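Local coordinates for PKS_KS domain-containing protein (Photorhabdus luminescens subsp. laumondii, PDB 6SMO) that probably acts as a 3-oxoacyl-ACP synthase of the ketosynthase family, here with a pentaoxo-dodecanoyl polyketide chain attached covalently in its pocket, at residues Lys364-His369 against Tyr390-Ile395; Leu253-Phe258 against Gly333-Gln338; Ala210-Ala215 against Ile266-Ser271; Thr32-Val37 against Met108-Leu113; Gly190-Leu195 against Ile431-Val436. All coordinates share one frame; numbering follows the deposited sequence.

In the fold
Along the chain, interaction 4 comes first. It closes the loop from strand 29-37 to the end of helix 95-111. Interaction 5 then opens at the active-site loop and closes on strand 431-438, so interactions 1, 2 and 3 are all nested within it. Of these, interaction 3 pairs strands 212-219 and 263-271. Interaction 2 opens before that pairing closes, so the two cross. Interaction 1 follows in series. Interactions 3 and 4 touch through neighbouring strands 263-271 and 29-37, in one half of the fold. Interactions 1 and 2 touch beside the pocket, and interactions 1 and 5 meet at the bound polyketide.

Interaction 1 of 5, residues Lys364-His369 against Tyr390-Ile395. With LKZ (3,5,7,9,11-pentakis(oxidanylidene)dodecanal), chain H.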
# COMPACT_ATOMS: atom_id res chain seq x y z
N LYS B 364 -13.39 0.31 15.81
CA LYS B 364 -13.82 -0.84 14.97
C LYS B 364 -14.91 -1.65 15.69
O LYS B 364 -15.53 -2.51 15.02
CB LYS B 364 -12.63 -1.73 14.62
CG LYS B 364 -11.59 -1.09 13.71
CD LYS B 364 -10.47 -2.04 13.32
CE LYS B 364 -9.43 -1.42 12.42
NZ LYS B 364 -8.61 -0.41 13.13
N SER B 365 -15.15 -1.41 16.98
CA SER B 365 -16.25 -2.02 17.77
C SER B 365 -17.61 -1.48 17.30
O SER B 365 -18.60 -2.22 17.43
CB SER B 365 -16.06 -1.79 19.25
OG SER B 365 -16.03 -0.41 19.55
N MET B 366 -17.63 -0.25 16.79
CA MET B 366 -18.85 0.44 16.28
C MET B 366 -18.85 0.45 14.75
O MET B 366 -19.90 0.15 14.16
CB MET B 366 -18.92 1.88 16.80
CG MET B 366 -18.93 1.98 18.31
SD MET B 366 -19.14 3.67 18.90
CE MET B 366 -17.47 4.06 19.40
N THR B 367 -17.71 0.80 14.13
CA THR B 367 -17.56 1.05 12.67
C THR B 367 -17.29 -0.25 11.91
O THR B 367 -17.67 -0.32 10.72
CB THR B 367 -16.44 2.05 12.39
OG1 THR B 367 -15.27 1.63 13.10
CG2 THR B 367 -16.79 3.47 12.78
N GLY B 368 -16.64 -1.23 12.55
CA GLY B 368 -16.05 -2.40 11.86
C GLY B 368 -14.71 -2.01 11.25
O GLY B 368 -14.20 -0.93 11.60
N HIS B 369 -14.19 -2.86 10.36
CA HIS B 369 -12.85 -2.67 9.76
C HIS B 369 -12.95 -2.25 8.29
O HIS B 369 -13.35 -3.07 7.47
CB HIS B 369 -12.00 -3.94 9.97
CG HIS B 369 -10.53 -3.72 9.85
ND1 HIS B 369 -9.99 -2.56 9.39
CD2 HIS B 369 -9.49 -4.54 10.10
CE1 HIS B 369 -8.69 -2.65 9.37
NE2 HIS B 369 -8.36 -3.85 9.80
N TYR B 390 -13.15 14.40 25.19
CA TYR B 390 -14.01 13.21 25.43
C TYR B 390 -13.35 11.99 24.78
O TYR B 390 -12.64 12.15 23.77
CB TYR B 390 -15.42 13.43 24.89
CG TYR B 390 -16.41 12.36 25.27
CD1 TYR B 390 -17.14 12.45 26.45
CD2 TYR B 390 -16.62 11.25 24.47
CE1 TYR B 390 -18.05 11.47 26.81
CE2 TYR B 390 -17.52 10.26 24.82
CZ TYR B 390 -18.25 10.37 25.99
OH TYR B 390 -19.14 9.40 26.34
N VAL B 391 -13.57 10.80 25.36
CA VAL B 391 -13.02 9.51 24.87
C VAL B 391 -14.20 8.55 24.61
O VAL B 391 -14.93 8.25 25.57
CB VAL B 391 -12.02 8.92 25.88
CG1 VAL B 391 -11.54 7.54 25.47
CG2 VAL B 391 -10.83 9.84 26.09
N HIS B 392 -14.36 8.11 23.36
CA HIS B 392 -15.42 7.15 22.94
C HIS B 392 -15.10 5.77 23.51
O HIS B 392 -13.93 5.42 23.66
CB HIS B 392 -15.61 7.15 21.41
CG HIS B 392 -14.51 6.50 20.64
ND1 HIS B 392 -14.28 5.13 20.68
CD2 HIS B 392 -13.59 7.01 19.79
CE1 HIS B 392 -13.26 4.84 19.90
NE2 HIS B 392 -12.82 5.97 19.34
N PRO B 393 -16.12 4.95 23.86
CA PRO B 393 -15.88 3.63 24.44
C PRO B 393 -15.66 2.53 23.40
O PRO B 393 -16.01 2.72 22.25
CB PRO B 393 -17.19 3.38 25.19
CG PRO B 393 -18.24 4.05 24.33
CD PRO B 393 -17.55 5.25 23.72
N THR B 394 -15.08 1.40 23.84
CA THR B 394 -15.03 0.12 23.09
C THR B 394 -16.28 -0.68 23.46
O THR B 394 -16.30 -1.27 24.56
CB THR B 394 -13.75 -0.67 23.40
OG1 THR B 394 -12.64 0.23 23.34
CG2 THR B 394 -13.52 -1.82 22.45
N ILE B 395 -17.30 -0.69 22.59
CA ILE B 395 -18.62 -1.33 22.87
C ILE B 395 -18.50 -2.85 22.64
O ILE B 395 -17.47 -3.30 22.12
CB ILE B 395 -19.75 -0.71 22.02
CG1 ILE B 395 -19.59 -0.97 20.52
CG2 ILE B 395 -19.89 0.78 22.33
CD1 ILE B 395 -20.88 -0.87 19.74
C4 LKZ H . -8.20 -8.84 -0.77
C5 LKZ H . -6.88 -8.10 -0.88
C6 LKZ H . -6.83 -6.68 -0.31
C7 LKZ H . -5.95 -6.68 0.92
C8 LKZ H . -5.65 -5.36 1.64
C10 LKZ H . -5.19 -5.68 6.84
C22 LKZ H . -8.90 -8.73 -2.10
C11 LKZ H . -6.30 -4.66 6.88
O19 LKZ H . -7.41 -4.92 7.31
C3 LKZ H . -4.64 -5.55 5.43
O23 LKZ H . -3.45 -5.35 5.26
C2 LKZ H . -5.65 -5.52 4.28
C9 LKZ H . -4.93 -5.71 2.94
O20 LKZ H . -3.82 -6.22 2.89
O21 LKZ H . -5.55 -7.73 1.37
O22 LKZ H . -5.93 -8.63 -1.42
O24 LKZ H . -8.83 -9.60 -2.95
C23 LKZ H . -9.71 -7.47 -2.32
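Met366 lays its CG over the tip of Ile395, with Met366 CG 3.7 Å from Ile395 CD1. The two side chains cross at about a right angle. The methionine then bends at its last torsion (chi3 -103°), which turns the methyl back toward His392 and Pro393. There Met366 CE lies 3.6 Å from His392 ND1, oblique to the imidazole, and 3.5 Å from Pro393 O. The same carbonyl takes a weak hydrogen bond from His392 ND1.

Ser365 supplies the polar part of the contact. With chi1 at 60°, between the backbone N and the carbonyl carbon, Ser365 OG faces Ile395 N, which gives it a weak hydrogen bond of 3.3 Å. The hydroxyl is also bonded to Ser362 O. Thr394 CG2 touches Ser365 CB at 4.1 Å.

At the far end of 364-369 the chain turns into the polyketide pocket. Gly368, with positive phi, ends the short helix. His369 NE2 comes within 2.9 Å of O19, the carbonyl oxygen on the attached carbon C11 of LKZ. The His369 ring also meets that of His332, consistent with the paired histidines that accompany the cysteine in ketosynthase active sites. Lys364 CE rests over one face of the His369 ring, offset toward its rim. Lys364 NZ is held by a salt bridge to Glu378 and a hydrogen bond to His332 O. The contact joins short helix 364-367 to the chain leaving strand 390-391, while helix 372-388 packs against Lys364, His369 and Val391, and strand 360-361 touches Val391 and Thr394.

Interaction 2 of 5, residues Leu253-Phe258 against Gly333-Gln338; sequences LERDGF and GSSTAQ
Gly257 and Thr336 bring two irregular segments together, CA to CA 4.2 Å, with their touching parts running 138° apart. Thr336 is the N-cap of helix 337-350, and the contact lies just where that helix starts. Gly257 N donates to Ser335 O over 3.2 Å, a direct backbone tie.

Arg255 carries most of the side-chain contact. Its chain is extended from CG to NE and passes alongside Ser335 and Thr336. Arg255 NE bonds Thr336 O at 2.9 Å. This oxygen lies in the guanidinium plane, although the N-H reaches it from above the carbonyl plane. Arg255 NH2 bonds Ala337 O at 3.1 Å, this time tilted from both planes. Two carbonyls near the helix start thus fix the rotation of the guanidinium. Arg255 NH1 turns elsewhere, to Ser252 O and a salt bridge with Asp401.

Phe258 lies side by side with Thr336, and the two point the same way. Thr336 CG2 sits at the ring edge, 4.1 Å from Phe258 CD2. The ring itself also meets His369 edge-to-face, which places the Phe258 side chain about 5 Å from LKZ in the ketosynthase pocket. Asp256 is held outside the contact by Arg239, Ser237 and Ser238. A water joins the two segments: Asp256 N donates to it weakly, and Ser335 OG, which is also bonded to Cys249 N, meets it at 2.7 Å.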
# COMPACT_ATOMS: atom_id res chain seq x y z
N LEU B 253 -12.84 -11.70 25.31
CA LEU B 253 -12.41 -13.13 25.28
C LEU B 253 -13.16 -13.88 24.17
O LEU B 253 -12.66 -14.94 23.75
CB LEU B 253 -12.67 -13.74 26.66
CG LEU B 253 -12.17 -15.18 26.87
CD1 LEU B 253 -10.72 -15.33 26.47
CD2 LEU B 253 -12.36 -15.59 28.32
N GLU B 254 -14.30 -13.35 23.70
CA GLU B 254 -15.19 -14.00 22.70
C GLU B 254 -14.71 -13.74 21.27
O GLU B 254 -15.16 -14.48 20.37
CB GLU B 254 -16.63 -13.50 22.85
CG GLU B 254 -17.35 -14.05 24.07
CD GLU B 254 -17.15 -13.27 25.36
OE1 GLU B 254 -16.23 -12.44 25.42
OE2 GLU B 254 -17.93 -13.50 26.31
N ARG B 255 -13.86 -12.73 21.05
CA ARG B 255 -13.47 -12.23 19.69
C ARG B 255 -12.88 -13.38 18.86
O ARG B 255 -12.14 -14.21 19.44
CB ARG B 255 -12.49 -11.06 19.81
CG ARG B 255 -11.08 -11.44 20.26
CD ARG B 255 -10.24 -10.20 20.50
NE ARG B 255 -8.84 -10.52 20.77
CZ ARG B 255 -8.33 -10.85 21.96
NH1 ARG B 255 -9.11 -10.92 23.03
NH2 ARG B 255 -7.04 -11.11 22.07
N ASP B 256 -13.20 -13.43 17.56
CA ASP B 256 -12.78 -14.51 16.63
C ASP B 256 -12.52 -13.97 15.21
O ASP B 256 -12.41 -14.81 14.29
CB ASP B 256 -13.84 -15.62 16.58
CG ASP B 256 -15.17 -15.16 15.99
OD1 ASP B 256 -15.60 -14.04 16.31
OD2 ASP B 256 -15.76 -15.93 15.21
N GLY B 257 -12.42 -12.65 15.02
CA GLY B 257 -12.20 -12.03 13.70
C GLY B 257 -12.79 -10.63 13.61
O GLY B 257 -13.59 -10.27 14.49
N PHE B 258 -12.42 -9.88 12.57
CA PHE B 258 -12.86 -8.48 12.33
C PHE B 258 -14.11 -8.47 11.44
O PHE B 258 -14.19 -9.29 10.50
CB PHE B 258 -11.72 -7.63 11.74
CG PHE B 258 -11.32 -7.94 10.31
CD1 PHE B 258 -12.03 -7.40 9.25
CD2 PHE B 258 -10.22 -8.73 10.04
CE1 PHE B 258 -11.65 -7.67 7.94
CE2 PHE B 258 -9.84 -9.00 8.73
CZ PHE B 258 -10.56 -8.47 7.68
N GLY B 333 -7.19 -2.16 17.20
CA GLY B 333 -8.34 -2.94 17.71
C GLY B 333 -9.21 -3.63 16.68
O GLY B 333 -10.40 -3.33 16.67
N SER B 334 -8.65 -4.49 15.82
CA SER B 334 -9.46 -5.19 14.78
C SER B 334 -10.46 -6.21 15.35
O SER B 334 -11.41 -6.56 14.63
CB SER B 334 -8.59 -5.78 13.71
OG SER B 334 -7.60 -6.62 14.26
N SER B 335 -10.22 -6.72 16.55
CA SER B 335 -11.06 -7.74 17.23
C SER B 335 -10.73 -9.14 16.69
O SER B 335 -11.63 -10.00 16.69
CB SER B 335 -12.53 -7.43 17.11
OG SER B 335 -13.31 -8.30 17.92
N THR B 336 -9.49 -9.36 16.25
CA THR B 336 -8.90 -10.70 15.98
C THR B 336 -8.13 -11.14 17.23
O THR B 336 -7.79 -10.26 18.05
CB THR B 336 -7.98 -10.68 14.75
OG1 THR B 336 -6.90 -9.78 15.00
CG2 THR B 336 -8.70 -10.28 13.48
N ALA B 337 -7.88 -12.44 17.37
CA ALA B 337 -7.19 -13.06 18.53
C ALA B 337 -5.76 -12.52 18.65
O ALA B 337 -5.31 -12.28 19.79
CB ALA B 337 -7.21 -14.56 18.41
N GLN B 338 -5.08 -12.32 17.52
CA GLN B 338 -3.61 -12.07 17.45
C GLN B 338 -3.30 -10.56 17.51
O GLN B 338 -2.23 -10.22 18.05
CB GLN B 338 -3.03 -12.68 16.17
CG GLN B 338 -3.12 -14.20 16.14
CD GLN B 338 -2.33 -14.80 15.00
OE1 GLN B 338 -2.88 -15.44 14.11
NE2 GLN B 338 -1.02 -14.61 15.03
O HOH W 1 -14.55 -10.48 16.92

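Interaction 3 of 5, residues Ala210-Ala215 against Ile266-Ser271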
# COMPACT_ATOMS: atom_id res chain seq x y z
N ALA B 210 5.20 21.82 1.15
CA ALA B 210 3.76 22.18 1.10
C ALA B 210 3.38 23.05 2.30
O ALA B 210 4.02 22.91 3.37
CB ALA B 210 2.92 20.93 1.04
N ASP B 211 2.38 23.91 2.13
CA ASP B 211 1.75 24.73 3.20
C ASP B 211 0.45 24.05 3.64
O ASP B 211 0.24 23.90 4.85
CB ASP B 211 1.51 26.17 2.74
CG ASP B 211 2.78 26.97 2.53
OD1 ASP B 211 3.76 26.72 3.26
OD2 ASP B 211 2.78 27.85 1.64
N ILE B 212 -0.39 23.65 2.67
CA ILE B 212 -1.65 22.88 2.87
C ILE B 212 -1.43 21.46 2.33
O ILE B 212 -0.60 21.30 1.41
CB ILE B 212 -2.85 23.58 2.17
CG1 ILE B 212 -2.84 25.09 2.38
CG2 ILE B 212 -4.16 22.96 2.63
CD1 ILE B 212 -3.69 25.85 1.38
N MET B 213 -2.14 20.47 2.88
CA MET B 213 -2.07 19.06 2.42
C MET B 213 -3.37 18.33 2.79
O MET B 213 -3.69 18.24 3.99
CB MET B 213 -0.88 18.34 3.06
CG MET B 213 -0.36 17.18 2.23
SD MET B 213 0.68 17.71 0.85
CE MET B 213 0.90 16.15 -0.00
N LEU B 214 -4.09 17.83 1.78
CA LEU B 214 -5.31 16.98 1.94
C LEU B 214 -4.86 15.52 2.04
O LEU B 214 -4.42 14.96 1.02
CB LEU B 214 -6.25 17.21 0.75
CG LEU B 214 -7.66 16.65 0.91
CD1 LEU B 214 -8.68 17.55 0.24
CD2 LEU B 214 -7.75 15.23 0.35
N ALA B 215 -4.97 14.93 3.24
CA ALA B 215 -4.48 13.57 3.57
C ALA B 215 -5.63 12.71 4.11
O ALA B 215 -6.61 13.29 4.60
CB ALA B 215 -3.34 13.67 4.56
N ILE B 266 -10.86 11.95 5.73
CA ILE B 266 -10.01 13.00 5.11
C ILE B 266 -9.68 14.06 6.18
O ILE B 266 -10.63 14.61 6.77
CB ILE B 266 -10.69 13.63 3.88
CG1 ILE B 266 -10.95 12.60 2.78
CG2 ILE B 266 -9.90 14.82 3.35
CD1 ILE B 266 -9.71 12.04 2.12
N LEU B 267 -8.39 14.30 6.41
CA LEU B 267 -7.86 15.36 7.31
C LEU B 267 -7.16 16.42 6.47
O LEU B 267 -6.28 16.05 5.67
CB LEU B 267 -6.89 14.73 8.32
CG LEU B 267 -7.52 13.85 9.41
CD1 LEU B 267 -7.78 12.44 8.90
CD2 LEU B 267 -6.63 13.81 10.64
N ILE B 268 -7.53 17.70 6.65
CA ILE B 268 -6.81 18.86 6.06
C ILE B 268 -5.65 19.22 6.99
O ILE B 268 -5.89 19.93 7.99
CB ILE B 268 -7.76 20.06 5.82
CG1 ILE B 268 -8.99 19.67 4.99
CG2 ILE B 268 -7.01 21.23 5.20
CD1 ILE B 268 -8.67 19.10 3.63
N LEU B 269 -4.45 18.72 6.69
CA LEU B 269 -3.19 19.06 7.40
C LEU B 269 -2.60 20.32 6.77
O LEU B 269 -2.63 20.42 5.53
CB LEU B 269 -2.21 17.89 7.31
CG LEU B 269 -2.76 16.50 7.64
CD1 LEU B 269 -1.66 15.46 7.58
CD2 LEU B 269 -3.44 16.48 9.00
N GLU B 270 -2.08 21.25 7.58
CA GLU B 270 -1.35 22.44 7.09
C GLU B 270 -0.38 22.95 8.17
O GLU B 270 -0.47 22.48 9.32
CB GLU B 270 -2.31 23.53 6.62
CG GLU B 270 -3.33 23.97 7.66
CD GLU B 270 -4.27 25.05 7.15
OE1 GLU B 270 -3.82 26.20 7.00
OE2 GLU B 270 -5.45 24.74 6.90
N SER B 271 0.52 23.85 7.77
CA SER B 271 1.56 24.49 8.62
C SER B 271 0.89 25.28 9.75
O SER B 271 -0.21 25.82 9.53
CB SER B 271 2.46 25.37 7.80
OG SER B 271 3.45 25.99 8.60
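Met213 and Leu269 form a hydrogen-bonded antiparallel pair. Met213 N bonds Leu269 O at 2.7 Å, and Leu269 N returns a bond of 2.8 Å to Met213 O. Ala215 and Leu267 make the next such pair. Ala215 N reaches Leu267 O at 3.0 Å, and Leu267 N reaches Ala215 O at 2.7 Å. At the other end Ser271 N bonds Asp211 O at 2.9 Å, just where Ser271 becomes the N-cap of helix 272-277. The carboxylate of Asp211 forms salt bridges with Arg27 and Arg122. That of Glu270 is held by a salt bridge to Arg278 and hydrogen bonds to Thr32 and His274.

These strands, 212-219 and 263-271, are neighbours in the large mixed sheet. The short segments run at 156° to each other. They belong to the N-terminal half of the thiolase-like fold, in which helices lie on both faces of each half-sheet.

One face carries Ile212, Leu214, Ile266, Ile268 and Glu270. Leu214 has CG anti to its N (chi1 -168°), which sends its two methyls out over the neighbouring strand. Leu214 CD1 meets Ile268 CD1 at 3.7 Å. Its other branch, Leu214 CD2, meets Ile266 CG2, also at 3.7 Å. Helix 95-111 packs on this face through Ala103, Ala107 and Met108, and Phe123 and Ile127 of strand 123-128 flank it.

On the other face are Met213, Ala215, Leu267 and Leu269. Here Leu269 CD1 reaches diagonally across the pairing to Ala215 CB, 3.9 Å away. Met213 bends at chi2 and its end leads away from strand 263-271, toward Ala201 and His204. Ile205 of the same helix, 193-206, covers Leu269.

Interaction 4 of 5, residues Thr32-Val37 against Met108-Leu113; sequences TGLGVV and MQDANL
Ala111 and Asp110 close helix 95-111 against Gly33 and Leu34 of strand 29-37, at a helix end finished by a Schellman motif. Gly33 is where the two backbones come closest, its CA 4.0 Å from Ala111 CA. With no side chain on Gly33, the methyl of Ala111 can lie directly on the strand. Ala111 CB is 3.8 Å from Gly33 CA. Alongside, Ala111 CA makes a CA-H...O contact of 3.5 Å with Thr32 O.

Asp110 makes the one hydrogen bond across the contact. Its CG stands anti to the backbone N (chi1 -174°), which reaches the carboxylate out over the strand. Leu34 N donates to Asp110 OD2 at 2.9 Å, with an angle of 156° at the hydrogen. The oxygen receives it on its anti lone pair, the side away from the other carboxylate oxygen. Tyr283 OH adds a weak bond to the same oxygen. The aspartate thus ties the last turn of the helix to a backbone N-H of the strand.

The helix then stops. Asn112 has positive phi, and Leu113 N reaches back to Met108 O at 3.3 Å. Asn112 N makes a weak bond to Gln109 O. Arg278 donates to the carbonyls of this end, to Ala111 O and, weakly, to Asn112 O. The Leu34 side chain packs against Val380, Cys383 and Leu384 of helix 372-388. The Schellman motif is a common helix end. Helix 95-111 lying against a core strand is consistent with the layered alpha/beta build of the thiolase-like fold.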
# COMPACT_ATOMS: atom_id res chain seq x y z
N THR B 32 -6.70 21.22 10.54
CA THR B 32 -7.59 22.41 10.45
C THR B 32 -8.99 22.01 9.95
O THR B 32 -9.92 22.80 10.19
CB THR B 32 -6.99 23.49 9.55
OG1 THR B 32 -6.59 22.87 8.32
CG2 THR B 32 -5.81 24.19 10.18
N GLY B 33 -9.13 20.86 9.29
CA GLY B 33 -10.40 20.39 8.71
C GLY B 33 -10.56 18.88 8.81
O GLY B 33 -9.55 18.16 8.66
N LEU B 34 -11.79 18.42 9.04
CA LEU B 34 -12.17 16.98 9.13
C LEU B 34 -13.35 16.70 8.20
O LEU B 34 -14.30 17.51 8.19
CB LEU B 34 -12.53 16.63 10.57
CG LEU B 34 -11.41 16.75 11.60
CD1 LEU B 34 -11.94 16.49 13.00
CD2 LEU B 34 -10.26 15.80 11.29
N GLY B 35 -13.29 15.60 7.45
CA GLY B 35 -14.39 15.06 6.64
C GLY B 35 -14.41 13.54 6.72
O GLY B 35 -13.34 12.93 6.56
N VAL B 36 -15.58 12.95 6.99
CA VAL B 36 -15.73 11.49 7.24
C VAL B 36 -17.04 10.98 6.63
O VAL B 36 -18.08 11.66 6.78
CB VAL B 36 -15.63 11.17 8.74
CG1 VAL B 36 -16.68 11.90 9.56
CG2 VAL B 36 -15.69 9.67 9.01
N VAL B 37 -16.96 9.83 5.94
CA VAL B 37 -18.12 8.99 5.51
C VAL B 37 -17.92 7.61 6.16
O VAL B 37 -17.11 6.83 5.64
CB VAL B 37 -18.20 8.88 3.97
CG1 VAL B 37 -19.36 8.00 3.53
CG2 VAL B 37 -18.28 10.25 3.31
N MET B 108 -12.75 20.26 3.33
CA MET B 108 -12.33 21.57 2.76
C MET B 108 -13.28 22.67 3.25
O MET B 108 -12.80 23.80 3.49
CB MET B 108 -12.31 21.54 1.23
CG MET B 108 -11.17 20.72 0.66
SD MET B 108 -9.55 21.51 0.86
CE MET B 108 -9.63 22.75 -0.44
N GLN B 109 -14.58 22.37 3.38
CA GLN B 109 -15.61 23.31 3.90
C GLN B 109 -15.40 23.53 5.40
O GLN B 109 -15.57 24.67 5.86
CB GLN B 109 -17.02 22.80 3.60
CG GLN B 109 -17.46 23.02 2.16
CD GLN B 109 -18.84 22.49 1.87
OE1 GLN B 109 -19.57 22.07 2.77
NE2 GLN B 109 -19.21 22.50 0.60
N ASP B 110 -15.04 22.47 6.14
CA ASP B 110 -14.78 22.51 7.60
C ASP B 110 -13.53 23.36 7.88
O ASP B 110 -13.55 24.12 8.87
CB ASP B 110 -14.63 21.10 8.18
CG ASP B 110 -14.51 21.06 9.69
OD1 ASP B 110 -15.10 21.94 10.35
OD2 ASP B 110 -13.82 20.15 10.20
N ALA B 111 -12.49 23.22 7.04
CA ALA B 111 -11.21 23.95 7.15
C ALA B 111 -11.39 25.43 6.79
O ALA B 111 -10.55 26.25 7.23
CB ALA B 111 -10.17 23.31 6.25
N ASN B 112 -12.44 25.76 6.02
CA ASN B 112 -12.75 27.13 5.54
C ASN B 112 -11.65 27.56 4.56
O ASN B 112 -11.13 28.69 4.71
CB ASN B 112 -12.94 28.12 6.69
CG ASN B 112 -13.58 29.43 6.27
OD1 ASN B 112 -14.20 29.51 5.21
ND2 ASN B 112 -13.42 30.45 7.09
N LEU B 113 -11.33 26.70 3.59
CA LEU B 113 -10.34 26.96 2.51
C LEU B 113 -11.10 27.32 1.22
O LEU B 113 -12.10 26.63 0.92
CB LEU B 113 -9.46 25.73 2.30
CG LEU B 113 -8.33 25.54 3.32
CD1 LEU B 113 -7.74 24.14 3.21
CD2 LEU B 113 -7.25 26.59 3.13

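Interaction 5 of 5, residues Gly190-Leu195 against Ile431-Val436; sequences GCAAGL and IHSVIV. With LKZ (3,5,7,9,11-pentakis(oxidanylidene)dodecanal), chain H.
Leu195 leaves helix 193-206 pointing at strand 431-438. Its CB is 4.1 Å from Ser433 CB. CG stands beside the backbone N (chi1 -69°), and the branches divide there. Leu195 CD1 lies over the strand backbone, 3.4 Å from Ser433 O. Leu195 CD2 goes on to Ile435 and meets its CD1 at 3.7 Å, the two side chains crossing at a slant.

Three residues earlier, just before the helix, the methyl of Ala192 touches two strand side chains. Ala192 CB is 3.6 Å from Ile431 CG2 and 3.6 Å from Ser433 OG. That hydroxyl is bonded elsewhere, to Asp196 OD1 and Ser291 OG. No hydrogen bond crosses the contact.

Cys191 carries the polyketide: its SG is covalently bonded to LKZ C11. Cys191 N makes a weak hydrogen bond to LKZ O23, and Phe428 N also bonds the ligand. The packing of its neighbour Ala192 on strand 431-438 is consistent with the nucleophile loop of a ketosynthase being seated on the sheet.

Around it, helix 372-388 touches Leu195 and Ile435, strand 420-427 lies beside both, and Gln139 and Lys153 of the partner chain pack on Ile431 and Ser433.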
# COMPACT_ATOMS: atom_id res chain seq x y z
N GLY B 190 -1.60 -1.63 2.41
CA GLY B 190 -2.65 -2.36 3.14
C GLY B 190 -3.46 -1.49 4.09
O GLY B 190 -3.98 -0.46 3.66
N CYS B 191 -3.56 -1.95 5.34
CA CYS B 191 -4.31 -1.33 6.43
C CYS B 191 -3.48 -0.35 7.22
O CYS B 191 -3.95 0.13 8.24
CB CYS B 191 -4.80 -2.46 7.30
SG CYS B 191 -5.96 -3.37 6.25
N ALA B 192 -2.26 -0.07 6.78
CA ALA B 192 -1.45 0.98 7.43
C ALA B 192 -1.34 2.22 6.52
O ALA B 192 -0.84 3.23 6.98
CB ALA B 192 -0.10 0.44 7.82
N ALA B 193 -1.86 2.11 5.30
CA ALA B 193 -1.86 3.13 4.22
C ALA B 193 -2.43 4.46 4.73
O ALA B 193 -1.86 5.51 4.36
CB ALA B 193 -2.64 2.61 3.04
N GLY B 194 -3.50 4.42 5.52
CA GLY B 194 -4.17 5.60 6.09
C GLY B 194 -3.19 6.50 6.84
O GLY B 194 -3.12 7.70 6.49
N LEU B 195 -2.47 5.96 7.83
CA LEU B 195 -1.48 6.70 8.66
C LEU B 195 -0.25 7.05 7.82
O LEU B 195 0.36 8.10 8.09
CB LEU B 195 -1.07 5.86 9.87
CG LEU B 195 -2.14 5.64 10.95
CD1 LEU B 195 -1.48 5.21 12.25
CD2 LEU B 195 -2.99 6.88 11.18
N ILE B 431 3.24 -4.73 8.51
CA ILE B 431 3.44 -3.26 8.59
C ILE B 431 2.81 -2.66 9.85
O ILE B 431 1.62 -2.83 10.06
CB ILE B 431 2.92 -2.56 7.32
CG1 ILE B 431 3.54 -3.13 6.06
CG2 ILE B 431 3.13 -1.06 7.41
CD1 ILE B 431 3.15 -2.41 4.80
N HIS B 432 3.64 -2.04 10.69
CA HIS B 432 3.16 -1.25 11.85
C HIS B 432 3.38 0.24 11.56
O HIS B 432 4.46 0.58 11.04
CB HIS B 432 3.87 -1.68 13.14
CG HIS B 432 3.56 -3.07 13.57
ND1 HIS B 432 2.31 -3.44 14.02
CD2 HIS B 432 4.32 -4.18 13.62
CE1 HIS B 432 2.31 -4.72 14.33
NE2 HIS B 432 3.54 -5.20 14.09
N SER B 433 2.40 1.08 11.89
CA SER B 433 2.44 2.55 11.69
C SER B 433 1.82 3.26 12.90
O SER B 433 0.73 2.84 13.34
CB SER B 433 1.75 2.94 10.41
OG SER B 433 2.50 2.52 9.28
N VAL B 434 2.51 4.28 13.43
CA VAL B 434 2.10 5.08 14.62
C VAL B 434 2.24 6.56 14.28
O VAL B 434 3.27 6.93 13.68
CB VAL B 434 2.93 4.70 15.86
CG1 VAL B 434 2.54 5.52 17.08
CG2 VAL B 434 2.84 3.21 16.17
N ILE B 435 1.24 7.37 14.63
CA ILE B 435 1.31 8.87 14.62
C ILE B 435 1.04 9.37 16.04
O ILE B 435 0.20 8.77 16.74
CB ILE B 435 0.34 9.49 13.60
CG1 ILE B 435 -1.10 9.00 13.78
CG2 ILE B 435 0.83 9.26 12.18
CD1 ILE B 435 -2.14 9.91 13.17
N VAL B 436 1.76 10.41 16.46
CA VAL B 436 1.60 11.08 17.79
C VAL B 436 0.84 12.39 17.57
O VAL B 436 1.40 13.29 16.91
CB VAL B 436 2.96 11.32 18.46
CG1 VAL B 436 2.81 12.00 19.82
CG2 VAL B 436 3.76 10.03 18.61
C4 LKZ H . -8.20 -8.84 -0.77
C5 LKZ H . -6.88 -8.10 -0.88
C6 LKZ H . -6.83 -6.68 -0.31
C7 LKZ H . -5.95 -6.68 0.92
C8 LKZ H . -5.65 -5.36 1.64
C10 LKZ H . -5.19 -5.68 6.84
C22 LKZ H . -8.90 -8.73 -2.10
C11 LKZ H . -6.30 -4.66 6.88
O19 LKZ H . -7.41 -4.92 7.31
C3 LKZ H . -4.64 -5.55 5.43
O23 LKZ H . -3.45 -5.35 5.26
C2 LKZ H . -5.65 -5.52 4.28
C9 LKZ H . -4.93 -5.71 2.94
O20 LKZ H . -3.82 -6.22 2.89
O21 LKZ H . -5.55 -7.73 1.37
O22 LKZ H . -5.93 -8.63 -1.42
O24 LKZ H . -8.83 -9.60 -2.95
C23 LKZ H . -9.71 -7.47 -2.32